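Local coordinates for protein Alpha/beta hydrolase (Enterobacter asburiae, PDB 6KMO) that is an esterase or lipase of the alpha/beta hydrolase fold that probably cleaves ester bonds with a serine nucleophile, at residues 184-189 with 204-209; 190-195 with 250-255; 211-216 with 255-260; 227-232 with 277-282; 261-266 with 288-293. The protein carries 2 engineered substitutions. One frame throughout, in Å; residues are numbered along the deposited sequence.

In the fold
Following the chain, helix 181-195 packs on strand 203-207 in interaction 1, closing a short loop within a beta-alpha-beta unit of the central sheet. Interaction 2 leaves the same helix for the loop at 250-255 and crosses interaction 1. That loop runs on through P255, which interaction 2 shares with interaction 3, where 255-260 is tied to the excursion after strand 203-207; these two also cross. Interaction 4 starts within that excursion, at the head of helix 231-241, and crosses both by reaching the start of helix 280-292. Interaction 5, at the other end of helix 280-292, joins it to 261-266; in chain order it crosses interaction 4 and follows interactions 1, 2 and 3.

Interaction 1: residues 184-189 with 204-209; sequences NMVASV and NVMLWP
One face of the flat N204 amide is covered by V186, whose CG1 lies 3.6 Å from N204 CG; the amide ND2 is hydrogen-bonded to T269 OG1 on the next strand, and F266 packs near it. The indole of W208 also has a face occupied, by CB of the preceding L207, and its NE1 is bonded to D308 OD1. The contact belongs to the beta-alpha-beta unit of strand 174-179, helix 181-195 and strand 203-207; in alpha/beta hydrolases this unit carries the nucleophile elbow, here probably G178, S180 and G182. Helix and strand segments run roughly antiparallel (148°), their axes 8.0 Å apart at closest approach. V186 is the main wedge. With CG1 anti to the backbone N (chi1 165°), that methyl drops onto N204 and reaches M206 CG at 3.8 Å, while CG2 lies 3.9 Å from V205 O. A branched, compact valine suits this close spacing, and alanine at 187 leaves room for the long, unbranched M206. N184 approaches P209 with its backbone, and its ND2 is bonded to A253 O and V210 O. From the strand, M206 bends at chi3 (65°), bringing its CE within 4.0 Å of A187 CB.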
# COMPACT_ATOMS: atom_id res chain seq x y z
N ASN A 184 11.93 -12.96 -5.53
CA ASN A 184 12.36 -13.66 -6.74
C ASN A 184 11.95 -15.12 -6.68
O ASN A 184 11.40 -15.67 -7.64
CB ASN A 184 13.88 -13.51 -6.85
CG ASN A 184 14.47 -14.18 -8.05
OD1 ASN A 184 14.84 -15.36 -7.98
ND2 ASN A 184 14.59 -13.45 -9.15
N MET A 185 12.19 -15.75 -5.52
CA MET A 185 11.88 -17.16 -5.32
C MET A 185 10.38 -17.43 -5.42
O MET A 185 9.96 -18.48 -5.94
CB MET A 185 12.48 -17.60 -3.98
CG MET A 185 12.54 -19.12 -3.74
SD MET A 185 13.60 -19.61 -2.28
CE MET A 185 15.23 -19.25 -2.96
N VAL A 186 9.54 -16.49 -4.96
CA VAL A 186 8.09 -16.59 -5.15
C VAL A 186 7.78 -16.76 -6.64
O VAL A 186 7.03 -17.67 -7.04
CB VAL A 186 7.38 -15.35 -4.58
CG1 VAL A 186 5.94 -15.25 -5.11
CG2 VAL A 186 7.40 -15.35 -3.06
N ALA A 187 8.30 -15.85 -7.47
CA ALA A 187 8.06 -15.94 -8.90
C ALA A 187 8.61 -17.24 -9.48
O ALA A 187 7.96 -17.88 -10.33
CB ALA A 187 8.68 -14.73 -9.61
N SER A 188 9.79 -17.67 -9.03
CA SER A 188 10.40 -18.88 -9.56
C SER A 188 9.56 -20.10 -9.25
O SER A 188 9.41 -21.00 -10.10
CB SER A 188 11.79 -19.00 -8.95
OG SER A 188 12.55 -19.97 -9.63
N VAL A 189 9.03 -20.18 -8.04
CA VAL A 189 8.19 -21.31 -7.65
C VAL A 189 6.87 -21.26 -8.41
O VAL A 189 6.38 -22.29 -8.88
CB VAL A 189 7.99 -21.33 -6.13
CG1 VAL A 189 6.89 -22.32 -5.71
CG2 VAL A 189 9.29 -21.69 -5.45
N ASN A 204 0.41 -14.61 -4.35
CA ASN A 204 1.83 -14.32 -4.19
C ASN A 204 1.98 -12.94 -3.55
O ASN A 204 1.30 -11.99 -3.95
CB ASN A 204 2.52 -14.21 -5.54
CG ASN A 204 2.59 -15.50 -6.28
OD1 ASN A 204 2.62 -16.58 -5.69
ND2 ASN A 204 2.67 -15.41 -7.59
N VAL A 205 2.90 -12.82 -2.61
CA VAL A 205 3.32 -11.53 -2.08
C VAL A 205 4.82 -11.42 -2.29
O VAL A 205 5.61 -12.13 -1.65
CB VAL A 205 2.95 -11.32 -0.61
CG1 VAL A 205 3.41 -9.93 -0.19
CG2 VAL A 205 1.46 -11.49 -0.37
N MET A 206 5.22 -10.53 -3.19
CA MET A 206 6.62 -10.28 -3.52
C MET A 206 7.01 -8.97 -2.85
O MET A 206 6.59 -7.89 -3.30
CB MET A 206 6.82 -10.23 -5.04
CG MET A 206 6.49 -11.53 -5.76
SD MET A 206 6.47 -11.49 -7.64
CE MET A 206 8.21 -11.13 -7.98
N LEU A 207 7.79 -9.06 -1.78
CA LEU A 207 8.17 -7.90 -0.98
C LEU A 207 9.51 -7.41 -1.49
O LEU A 207 10.52 -8.12 -1.39
CB LEU A 207 8.25 -8.26 0.50
CG LEU A 207 6.93 -8.75 1.13
CD1 LEU A 207 7.20 -9.27 2.52
CD2 LEU A 207 5.90 -7.66 1.15
N TRP A 208 9.51 -6.20 -2.06
CA TRP A 208 10.69 -5.54 -2.63
C TRP A 208 11.58 -6.55 -3.37
O TRP A 208 12.76 -6.74 -3.01
CB TRP A 208 11.45 -4.72 -1.59
CG TRP A 208 11.60 -5.35 -0.25
CD1 TRP A 208 12.68 -6.06 0.18
CD2 TRP A 208 10.65 -5.39 0.83
NE1 TRP A 208 12.47 -6.55 1.44
CE2 TRP A 208 11.23 -6.14 1.87
CE3 TRP A 208 9.36 -4.88 1.02
CZ2 TRP A 208 10.57 -6.39 3.07
CZ3 TRP A 208 8.71 -5.13 2.23
CH2 TRP A 208 9.32 -5.88 3.22
N PRO A 209 11.07 -7.19 -4.41
CA PRO A 209 11.74 -8.35 -5.01
C PRO A 209 12.86 -7.98 -5.96
O PRO A 209 12.89 -6.90 -6.57
CB PRO A 209 10.61 -9.00 -5.82
CG PRO A 209 9.74 -7.83 -6.25
CD PRO A 209 9.72 -6.97 -4.99

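Interaction 2: residues 190-195 with 250-255; sequences ALQAKQ and NILASP
L191 carries the contact, presenting different parts of its side chain to I251 and L252. Its CB meets L252 CD2 at 3.7 Å, and its CD1 methyl, farther out, touches both the backbone and the side chain of the loop: L191 CD1 is 3.6 Å from I251 O and 4.1 Å from I251 CD1. The L191 and I251 side chains cross at about a right angle, and P255 CB adds a looser contact to the same L191 methyl. L252 spreads its two branches along the helix, CD2 against L191 and CD1 against Q192, where L252 CD1 lies 4.0 Å from Q192 CG. Only the aliphatic part of the glutamine is used here; its NE2 is bonded to I150 O, so the residue can serve an apolar and a polar neighbour at once. I251 keeps CG1 between its backbone N and carbonyl carbon (chi1 68°), and from there CD1 extends to L191.

The loop is shaped by an Asx turn: L252 N donates to N250 OD1 at 2.8 Å, in the carbonyl plane and on a lone pair. The turn leads into L252, whose side chain lies against the C-terminal part of helix 181-195. The loop 250-255 thus packs against that helix, with I150 of helix 148-163 and F13 of the second subunit also touching L252.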
# COMPACT_ATOMS: atom_id res chain seq x y z
N ALA A 190 6.28 -20.08 -8.55
CA ALA A 190 5.04 -19.96 -9.30
C ALA A 190 5.23 -20.39 -10.76
O ALA A 190 4.35 -21.06 -11.33
CB ALA A 190 4.49 -18.54 -9.22
N LEU A 191 6.35 -20.04 -11.37
CA LEU A 191 6.59 -20.40 -12.77
C LEU A 191 6.88 -21.90 -12.91
O LEU A 191 6.46 -22.53 -13.89
CB LEU A 191 7.72 -19.56 -13.35
CG LEU A 191 7.38 -18.08 -13.58
CD1 LEU A 191 8.63 -17.26 -13.79
CD2 LEU A 191 6.41 -17.92 -14.74
N GLN A 192 7.57 -22.50 -11.94
CA GLN A 192 7.70 -23.95 -11.95
C GLN A 192 6.34 -24.62 -11.81
O GLN A 192 6.02 -25.57 -12.53
CB GLN A 192 8.62 -24.40 -10.81
CG GLN A 192 10.09 -24.12 -11.02
CD GLN A 192 10.89 -24.49 -9.80
OE1 GLN A 192 11.19 -25.65 -9.58
NE2 GLN A 192 11.21 -23.50 -8.99
N ALA A 193 5.52 -24.14 -10.88
CA ALA A 193 4.20 -24.73 -10.68
C ALA A 193 3.36 -24.64 -11.95
O ALA A 193 2.62 -25.58 -12.28
CB ALA A 193 3.49 -24.08 -9.50
N LYS A 194 3.47 -23.55 -12.70
CA LYS A 194 2.74 -23.45 -13.96
C LYS A 194 3.25 -24.48 -14.95
O LYS A 194 2.47 -25.20 -15.58
CB LYS A 194 2.84 -22.04 -14.53
CG LYS A 194 2.15 -21.88 -15.88
CD LYS A 194 1.70 -20.44 -16.12
CE LYS A 194 2.88 -19.47 -16.13
NZ LYS A 194 3.87 -19.79 -17.19
N GLN A 195 4.57 -24.60 -15.08
CA GLN A 195 5.13 -25.55 -16.04
C GLN A 195 4.79 -26.99 -15.68
O GLN A 195 4.55 -27.82 -16.56
CB GLN A 195 6.64 -25.37 -16.13
CG GLN A 195 7.25 -26.06 -17.34
CD GLN A 195 6.73 -25.48 -18.65
OE1 GLN A 195 6.45 -24.28 -18.74
NE2 GLN A 195 6.59 -26.32 -19.65
N ASN A 250 17.32 -17.04 -17.88
CA ASN A 250 16.30 -18.03 -17.56
C ASN A 250 15.24 -17.34 -16.71
O ASN A 250 15.58 -16.62 -15.77
CB ASN A 250 17.01 -19.14 -16.78
CG ASN A 250 16.14 -20.31 -16.40
OD1 ASN A 250 15.02 -20.17 -15.91
ND2 ASN A 250 16.68 -21.51 -16.59
N ILE A 251 13.96 -17.53 -17.06
CA ILE A 251 12.89 -16.83 -16.35
C ILE A 251 12.78 -17.23 -14.88
O ILE A 251 12.15 -16.51 -14.09
CB ILE A 251 11.52 -16.97 -17.05
CG1 ILE A 251 11.00 -18.42 -17.00
CG2 ILE A 251 11.61 -16.46 -18.48
CD1 ILE A 251 9.59 -18.56 -17.57
N LEU A 252 13.36 -18.37 -14.49
CA LEU A 252 13.36 -18.79 -13.10
C LEU A 252 14.40 -18.04 -12.28
O LEU A 252 14.43 -18.19 -11.05
CB LEU A 252 13.59 -20.29 -12.98
CG LEU A 252 12.58 -21.16 -13.72
CD1 LEU A 252 12.90 -22.64 -13.50
CD2 LEU A 252 11.15 -20.86 -13.30
N ALA A 253 15.27 -17.28 -12.93
CA ALA A 253 16.24 -16.39 -12.29
C ALA A 253 15.89 -14.93 -12.52
O ALA A 253 15.90 -14.13 -11.57
CB ALA A 253 17.66 -16.67 -12.79
N SER A 254 15.57 -14.56 -13.76
CA SER A 254 15.22 -13.19 -14.13
C SER A 254 13.80 -13.17 -14.68
O SER A 254 13.60 -13.09 -15.90
CB SER A 254 16.18 -12.61 -15.16
OG SER A 254 17.47 -12.47 -14.62
N PRO A 255 12.79 -13.29 -13.81
CA PRO A 255 11.40 -13.36 -14.30
C PRO A 255 10.96 -12.12 -15.07
O PRO A 255 10.02 -12.20 -15.87
CB PRO A 255 10.57 -13.58 -13.03
CG PRO A 255 11.47 -13.05 -11.92
CD PRO A 255 12.86 -13.41 -12.34

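Interaction 3: residues 211-216 with 255-260; sequences TDANFD and PLRAST
D212 and R257 form a salt bridge centred on one oxygen: R257 NE donates to the syn lone pair of D212 OD1 at 2.8 Å, nearly straight at 168°. R257 NH2 adds a weak bond to the same OD1 at 3.3 Å. The carboxylate and guanidinium planes stand 88° apart, unlike the flat two-oxygen pairing. The second oxygen is supplied within its own loop, N214 ND2 reaching D212 OD2 at 2.9 Å from above the carboxylate plane. Water 1 joins the nearly parallel N214 amide and guanidinium, donating to N214 OD1 (2.9 Å) and accepting a weak bond from R257 NH2. R257 NH1 is met by N249 OD1. The two oxygens of an aspartate suit it to serve an arginine and an amide.

In the backbone, L256 N donates to T211 O at 3.0 Å, whereas P255 has no hydrogen to offer. E282 OE2 takes the N-H groups of T211 and D212, and S254 OG that of A213, the centre of an inverse gamma turn. S254 OG is also weakly hydrogen-bonded with D212 OD1. The contact ties the loop before helix 260-263 to the excursion after strand 203-207, where alpha/beta hydrolases commonly insert their cap.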
# COMPACT_ATOMS: atom_id res chain seq x y z
N THR A 211 14.03 -9.02 -9.58
CA THR A 211 13.39 -9.62 -10.75
C THR A 211 14.28 -9.74 -11.98
O THR A 211 13.86 -10.37 -12.95
CB THR A 211 12.08 -8.91 -11.14
OG1 THR A 211 12.44 -7.63 -11.68
CG2 THR A 211 11.14 -8.77 -9.96
N ASP A 212 15.50 -9.19 -11.97
CA ASP A 212 16.32 -9.24 -13.18
C ASP A 212 17.79 -9.14 -12.82
O ASP A 212 18.19 -8.31 -11.99
CB ASP A 212 15.95 -8.08 -14.12
CG ASP A 212 16.50 -8.22 -15.53
OD1 ASP A 212 16.93 -9.32 -15.90
OD2 ASP A 212 16.47 -7.18 -16.26
N ALA A 213 18.62 -9.94 -13.50
CA ALA A 213 20.07 -9.85 -13.36
C ALA A 213 20.61 -8.76 -14.29
O ALA A 213 21.33 -9.01 -15.26
CB ALA A 213 20.72 -11.19 -13.65
N ASN A 214 20.21 -7.53 -13.99
CA ASN A 214 20.68 -6.34 -14.69
C ASN A 214 20.81 -5.24 -13.65
O ASN A 214 20.15 -5.30 -12.61
CB ASN A 214 19.74 -5.91 -15.82
CG ASN A 214 20.02 -6.64 -17.10
OD1 ASN A 214 21.16 -6.66 -17.60
ND2 ASN A 214 19.00 -7.26 -17.64
N PHE A 215 21.67 -4.26 -13.92
CA PHE A 215 22.11 -3.31 -12.90
C PHE A 215 22.05 -1.88 -13.39
O PHE A 215 22.75 -1.01 -12.86
CB PHE A 215 23.52 -3.69 -12.43
CG PHE A 215 23.64 -5.14 -12.09
CD1 PHE A 215 23.09 -5.61 -10.91
CD2 PHE A 215 24.22 -6.03 -12.96
CE1 PHE A 215 23.15 -6.94 -10.60
CE2 PHE A 215 24.28 -7.38 -12.66
CZ PHE A 215 23.73 -7.83 -11.47
N ASP A 216 21.15 -1.61 -14.34
CA ASP A 216 21.15 -0.37 -15.10
C ASP A 216 19.80 0.33 -15.14
O ASP A 216 19.62 1.24 -15.95
CB ASP A 216 21.63 -0.63 -16.52
CG ASP A 216 20.82 -1.73 -17.24
OD1 ASP A 216 21.10 -1.97 -18.44
OD2 ASP A 216 19.92 -2.36 -16.62
N PRO A 255 12.79 -13.29 -13.81
CA PRO A 255 11.40 -13.36 -14.30
C PRO A 255 10.96 -12.12 -15.07
O PRO A 255 10.02 -12.20 -15.87
CB PRO A 255 10.57 -13.58 -13.03
CG PRO A 255 11.47 -13.05 -11.92
CD PRO A 255 12.86 -13.41 -12.34
N LEU A 256 11.62 -10.98 -14.87
CA LEU A 256 11.31 -9.82 -15.68
C LEU A 256 11.50 -10.07 -17.17
O LEU A 256 10.86 -9.39 -17.98
CB LEU A 256 12.16 -8.63 -15.26
CG LEU A 256 11.80 -7.28 -15.90
CD1 LEU A 256 10.43 -6.84 -15.44
CD2 LEU A 256 12.85 -6.24 -15.54
N ARG A 257 12.33 -11.03 -17.54
CA ARG A 257 12.60 -11.33 -18.95
C ARG A 257 11.55 -12.25 -19.57
O ARG A 257 11.62 -12.51 -20.77
CB ARG A 257 13.99 -11.94 -19.09
CG ARG A 257 15.10 -11.04 -18.59
CD ARG A 257 16.47 -11.59 -18.88
NE ARG A 257 17.50 -10.93 -18.10
CZ ARG A 257 18.80 -11.10 -18.26
NH1 ARG A 257 19.26 -11.87 -19.24
NH2 ARG A 257 19.64 -10.51 -17.42
N ALA A 258 10.56 -12.69 -18.81
CA ALA A 258 9.53 -13.55 -19.34
C ALA A 258 8.63 -12.77 -20.28
O ALA A 258 8.34 -11.59 -20.07
CB ALA A 258 8.69 -14.12 -18.20
N SER A 259 8.17 -13.46 -21.32
CA SER A 259 7.21 -12.85 -22.22
C SER A 259 5.82 -12.87 -21.61
O SER A 259 5.55 -13.54 -20.61
CB SER A 259 7.16 -13.65 -23.53
OG SER A 259 6.62 -14.93 -23.25
N THR A 260 4.90 -12.14 -22.24
CA THR A 260 3.51 -12.17 -21.84
C THR A 260 2.97 -13.59 -21.82
O THR A 260 2.30 -13.99 -20.87
CB THR A 260 2.70 -11.26 -22.76
OG1 THR A 260 3.22 -9.93 -22.63
CG2 THR A 260 1.23 -11.27 -22.38
O HOH W 1 22.17 -9.05 -18.97

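Interaction 4: residues 227-232 with 277-282; sequences YFLSKN and DVLRDE
The loop after strand 269-274 is where the alpha/beta hydrolase fold carries the acid of its catalytic triad, and L229 packs on this loop beside D277. D277 OD2 is hydrogen-bonded to H307 ND1, consistent with an acid-histidine pair serving the serine of the nucleophile elbow. The other oxygen does structural work: L279 N donates to D277 OD1 at 2.9 Å, from well above the carboxylate plane, a capping bond in the type I turn that leads into helix 280-292. An aspartate is short enough to bond both its own turn and the histidine.

L229 covers this turn with one methyl. CG anti to the backbone N (chi1 175°) directs the side chain across, and L229 CD2 then meets V278 CG2 at 3.7 Å and L279 CD1 at 4.0 Å. The same methyl lies 3.9 Å from D277 OD1, an apolar neighbour for the capping oxygen. L229 and V278 cross at about a right angle; the long reach of a leucine brings its CD2 methyl among D277, V278 and L279. Water 2 joins the backbones, 2.8 Å from L229 O and the same distance from V278 N, which donates to it.

V278 and L279 also touch Y220 of helix 218-222 and M234 of helix 231-241, so the start of helix 280-292 is set against two of the helices that follow strand 203-207.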
# COMPACT_ATOMS: atom_id res chain seq x y z
N TYR A 227 22.18 3.63 0.55
CA TYR A 227 20.83 3.25 0.96
C TYR A 227 20.79 1.81 1.43
O TYR A 227 19.80 1.09 1.19
CB TYR A 227 19.84 3.54 -0.16
CG TYR A 227 19.82 5.00 -0.54
CD1 TYR A 227 18.96 5.89 0.10
CD2 TYR A 227 20.68 5.50 -1.50
CE1 TYR A 227 18.95 7.24 -0.25
CE2 TYR A 227 20.68 6.85 -1.85
CZ TYR A 227 19.81 7.71 -1.20
OH TYR A 227 19.79 9.07 -1.54
N PHE A 228 21.82 1.41 2.18
CA PHE A 228 22.09 0.04 2.61
C PHE A 228 22.38 -0.84 1.40
O PHE A 228 23.54 -1.04 1.04
CB PHE A 228 20.99 -0.53 3.51
CG PHE A 228 21.44 -1.72 4.35
CD1 PHE A 228 22.67 -2.32 4.15
CD2 PHE A 228 20.61 -2.24 5.33
CE1 PHE A 228 23.07 -3.41 4.92
CE2 PHE A 228 21.00 -3.33 6.10
CZ PHE A 228 22.23 -3.91 5.89
N LEU A 229 21.35 -1.37 0.75
CA LEU A 229 21.61 -2.27 -0.36
C LEU A 229 22.25 -1.46 -1.48
O LEU A 229 21.65 -0.51 -1.99
CB LEU A 229 20.33 -2.93 -0.86
CG LEU A 229 20.50 -3.79 -2.12
CD1 LEU A 229 21.39 -4.98 -1.79
CD2 LEU A 229 19.16 -4.25 -2.65
N SER A 230 23.46 -1.85 -1.90
CA SER A 230 24.16 -1.14 -2.95
C SER A 230 24.16 -1.91 -4.26
O SER A 230 23.90 -3.12 -4.31
CB SER A 230 25.62 -0.90 -2.54
OG SER A 230 26.29 -2.15 -2.55
N LYS A 231 24.47 -1.21 -5.35
CA LYS A 231 24.65 -1.87 -6.64
C LYS A 231 25.74 -2.93 -6.57
O LYS A 231 25.56 -4.04 -7.08
CB LYS A 231 24.97 -0.83 -7.72
CG LYS A 231 25.16 -1.43 -9.11
CD LYS A 231 25.49 -0.37 -10.15
CE LYS A 231 24.29 0.48 -10.48
NZ LYS A 231 24.61 1.42 -11.61
N ASN A 232 26.87 -2.62 -5.93
CA ASN A 232 27.94 -3.60 -5.85
C ASN A 232 27.54 -4.82 -5.03
O ASN A 232 27.97 -5.94 -5.33
CB ASN A 232 29.21 -2.97 -5.29
CG ASN A 232 29.94 -2.15 -6.31
OD1 ASN A 232 29.69 -2.25 -7.49
ND2 ASN A 232 30.87 -1.33 -5.84
N ASP A 277 15.21 2.25 -3.34
CA ASP A 277 15.76 0.89 -3.46
C ASP A 277 16.21 0.72 -4.90
O ASP A 277 15.46 1.00 -5.83
CB ASP A 277 14.64 -0.11 -3.10
CG ASP A 277 15.06 -1.58 -3.13
OD1 ASP A 277 16.17 -1.92 -3.57
OD2 ASP A 277 14.24 -2.41 -2.65
N VAL A 278 17.45 0.24 -5.08
CA VAL A 278 17.93 -0.07 -6.43
C VAL A 278 16.96 -0.99 -7.17
O VAL A 278 16.82 -0.87 -8.39
CB VAL A 278 19.35 -0.67 -6.42
CG1 VAL A 278 20.37 0.37 -5.94
CG2 VAL A 278 19.43 -1.94 -5.59
N LEU A 279 16.30 -1.90 -6.47
CA LEU A 279 15.40 -2.88 -7.06
C LEU A 279 14.01 -2.33 -7.35
O LEU A 279 13.18 -3.04 -7.91
CB LEU A 279 15.26 -4.08 -6.12
CG LEU A 279 16.55 -4.79 -5.73
CD1 LEU A 279 16.21 -5.88 -4.74
CD2 LEU A 279 17.30 -5.30 -6.93
N ARG A 280 13.72 -1.09 -6.98
CA ARG A 280 12.35 -0.58 -7.11
C ARG A 280 11.83 -0.72 -8.53
O ARG A 280 10.73 -1.25 -8.75
CB ARG A 280 12.34 0.89 -6.71
CG ARG A 280 10.98 1.54 -6.77
CD ARG A 280 11.14 3.04 -6.72
NE ARG A 280 11.70 3.56 -7.95
CZ ARG A 280 12.21 4.79 -8.08
NH1 ARG A 280 12.29 5.61 -7.05
NH2 ARG A 280 12.62 5.19 -9.27
N ASP A 281 12.59 -0.25 -9.50
CA ASP A 281 12.06 -0.16 -10.86
C ASP A 281 11.79 -1.54 -11.45
O ASP A 281 10.77 -1.74 -12.11
CB ASP A 281 12.99 0.65 -11.74
CG ASP A 281 12.91 2.14 -11.48
OD1 ASP A 281 12.03 2.60 -10.71
OD2 ASP A 281 13.72 2.85 -12.11
N GLU A 282 12.68 -2.51 -11.21
CA GLU A 282 12.45 -3.85 -11.76
C GLU A 282 11.26 -4.53 -11.10
O GLU A 282 10.58 -5.35 -11.73
CB GLU A 282 13.71 -4.70 -11.66
CG GLU A 282 14.06 -5.22 -10.27
CD GLU A 282 15.50 -5.66 -10.20
OE1 GLU A 282 16.37 -4.82 -10.48
OE2 GLU A 282 15.75 -6.85 -9.86
O HOH W 2 18.97 -0.07 -2.69

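Interaction 5: residues 261-266 with 288-293; sequences AQLKGF and RKLDAA
L290 lays a methyl over one face of the F266 ring, a CH-pi contact with L290 CD2 3.8 Å from the ring centroid and displaced to the side of F266 CD2. The phenyl is put there by CG anti to the backbone N (chi1 -160°). L263 instead has CG anti to its carbonyl carbon, and its fork divides: CD1 meets K289 CB at 3.8 Å, CD2 meets L290 CD2 at 4.0 Å. Nearer the backbone, L263 CB touches A293 CB, where a small alanine lets the chains come close. These residues join the ends of helices 260-263 and 280-292 next to strand 297-302 of the hydrolase sheet, where L290 touches V297; F266 packs on helix 181-195. K289 lends only its base here, for a bend at chi3 (73°) takes NZ to A258 O and L256 O. In the type II turn from L263 to F266, G265 has phi 85°, where a CB would press on K264 O. Its N donates to water 3 (2.9 Å), which donates to A293 O.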
# COMPACT_ATOMS: atom_id res chain seq x y z
N ALA A 261 3.28 -14.38 -22.85
CA ALA A 261 2.79 -15.74 -22.88
C ALA A 261 3.34 -16.58 -21.72
O ALA A 261 2.64 -17.44 -21.18
CB ALA A 261 3.16 -16.38 -24.22
N GLN A 262 4.60 -16.34 -21.35
CA GLN A 262 5.20 -17.06 -20.24
C GLN A 262 4.59 -16.67 -18.90
O GLN A 262 4.60 -17.48 -17.97
CB GLN A 262 6.70 -16.84 -20.22
CG GLN A 262 7.42 -17.64 -21.32
CD GLN A 262 8.89 -17.30 -21.43
OE1 GLN A 262 9.29 -16.14 -21.48
NE2 GLN A 262 9.71 -18.34 -21.52
N LEU A 263 4.07 -15.45 -18.78
CA LEU A 263 3.47 -14.98 -17.54
C LEU A 263 1.98 -15.26 -17.44
O LEU A 263 1.41 -15.19 -16.35
CB LEU A 263 3.74 -13.48 -17.35
CG LEU A 263 5.22 -13.13 -17.19
CD1 LEU A 263 5.42 -11.63 -17.19
CD2 LEU A 263 5.78 -13.77 -15.91
N LYS A 264 1.32 -15.59 -18.54
CA LYS A 264 -0.11 -15.86 -18.48
C LYS A 264 -0.39 -16.98 -17.48
O LYS A 264 0.30 -18.00 -17.45
CB LYS A 264 -0.61 -16.26 -19.87
CG LYS A 264 -2.12 -16.44 -19.94
CD LYS A 264 -2.56 -16.91 -21.33
CE LYS A 264 -4.08 -17.14 -21.38
NZ LYS A 264 -4.62 -17.02 -22.76
N GLY A 265 -1.41 -16.78 -16.64
CA GLY A 265 -1.77 -17.76 -15.65
C GLY A 265 -1.00 -17.69 -14.34
O GLY A 265 -1.25 -18.49 -13.44
N PHE A 266 -0.06 -16.75 -14.21
CA PHE A 266 0.64 -16.55 -12.94
C PHE A 266 -0.40 -16.28 -11.84
O PHE A 266 -1.45 -15.70 -12.11
CB PHE A 266 1.51 -15.30 -13.13
CG PHE A 266 2.67 -15.11 -12.17
CD1 PHE A 266 3.88 -15.76 -12.35
CD2 PHE A 266 2.57 -14.19 -11.14
CE1 PHE A 266 4.95 -15.51 -11.51
CE2 PHE A 266 3.65 -13.93 -10.29
CZ PHE A 266 4.83 -14.59 -10.48
N ARG A 288 3.87 -4.53 -14.03
CA ARG A 288 3.22 -4.11 -15.27
C ARG A 288 3.16 -5.25 -16.27
O ARG A 288 2.16 -5.41 -16.98
CB ARG A 288 3.92 -2.89 -15.87
CG ARG A 288 4.07 -1.70 -14.92
CD ARG A 288 4.47 -0.45 -15.68
NE ARG A 288 5.10 0.53 -14.81
CZ ARG A 288 4.49 1.47 -14.13
NH1 ARG A 288 3.16 1.62 -14.18
NH2 ARG A 288 5.24 2.28 -13.38
N LYS A 289 4.23 -6.05 -16.34
CA LYS A 289 4.23 -7.20 -17.24
C LYS A 289 3.17 -8.21 -16.84
O LYS A 289 2.50 -8.81 -17.70
CB LYS A 289 5.62 -7.82 -17.30
CG LYS A 289 6.62 -6.94 -18.03
CD LYS A 289 7.95 -7.64 -18.29
CE LYS A 289 7.81 -8.69 -19.40
NZ LYS A 289 9.09 -9.01 -20.18
N LEU A 290 3.02 -8.46 -15.54
CA LEU A 290 1.99 -9.39 -15.07
C LEU A 290 0.62 -8.89 -15.50
O LEU A 290 -0.20 -9.65 -16.02
CB LEU A 290 2.08 -9.55 -13.56
CG LEU A 290 3.26 -10.33 -12.99
CD1 LEU A 290 3.17 -10.32 -11.48
CD2 LEU A 290 3.27 -11.76 -13.49
N ASP A 291 0.36 -7.60 -15.30
CA ASP A 291 -0.96 -7.08 -15.65
C ASP A 291 -1.22 -7.20 -17.15
O ASP A 291 -2.34 -7.51 -17.56
CB ASP A 291 -1.08 -5.64 -15.19
CG ASP A 291 -2.42 -5.04 -15.50
OD1 ASP A 291 -3.40 -5.32 -14.79
OD2 ASP A 291 -2.50 -4.25 -16.48
N ALA A 292 -0.19 -6.99 -17.96
CA ALA A 292 -0.36 -7.12 -19.41
C ALA A 292 -0.65 -8.55 -19.81
O ALA A 292 -1.24 -8.78 -20.87
CB ALA A 292 0.89 -6.62 -20.12
N ALA A 293 -0.27 -9.51 -18.98
CA ALA A 293 -0.56 -10.91 -19.20
C ALA A 293 -1.87 -11.36 -18.57
O ALA A 293 -2.14 -12.56 -18.49
CB ALA A 293 0.59 -11.78 -18.69
O HOH W 3 -3.19 -14.52 -16.77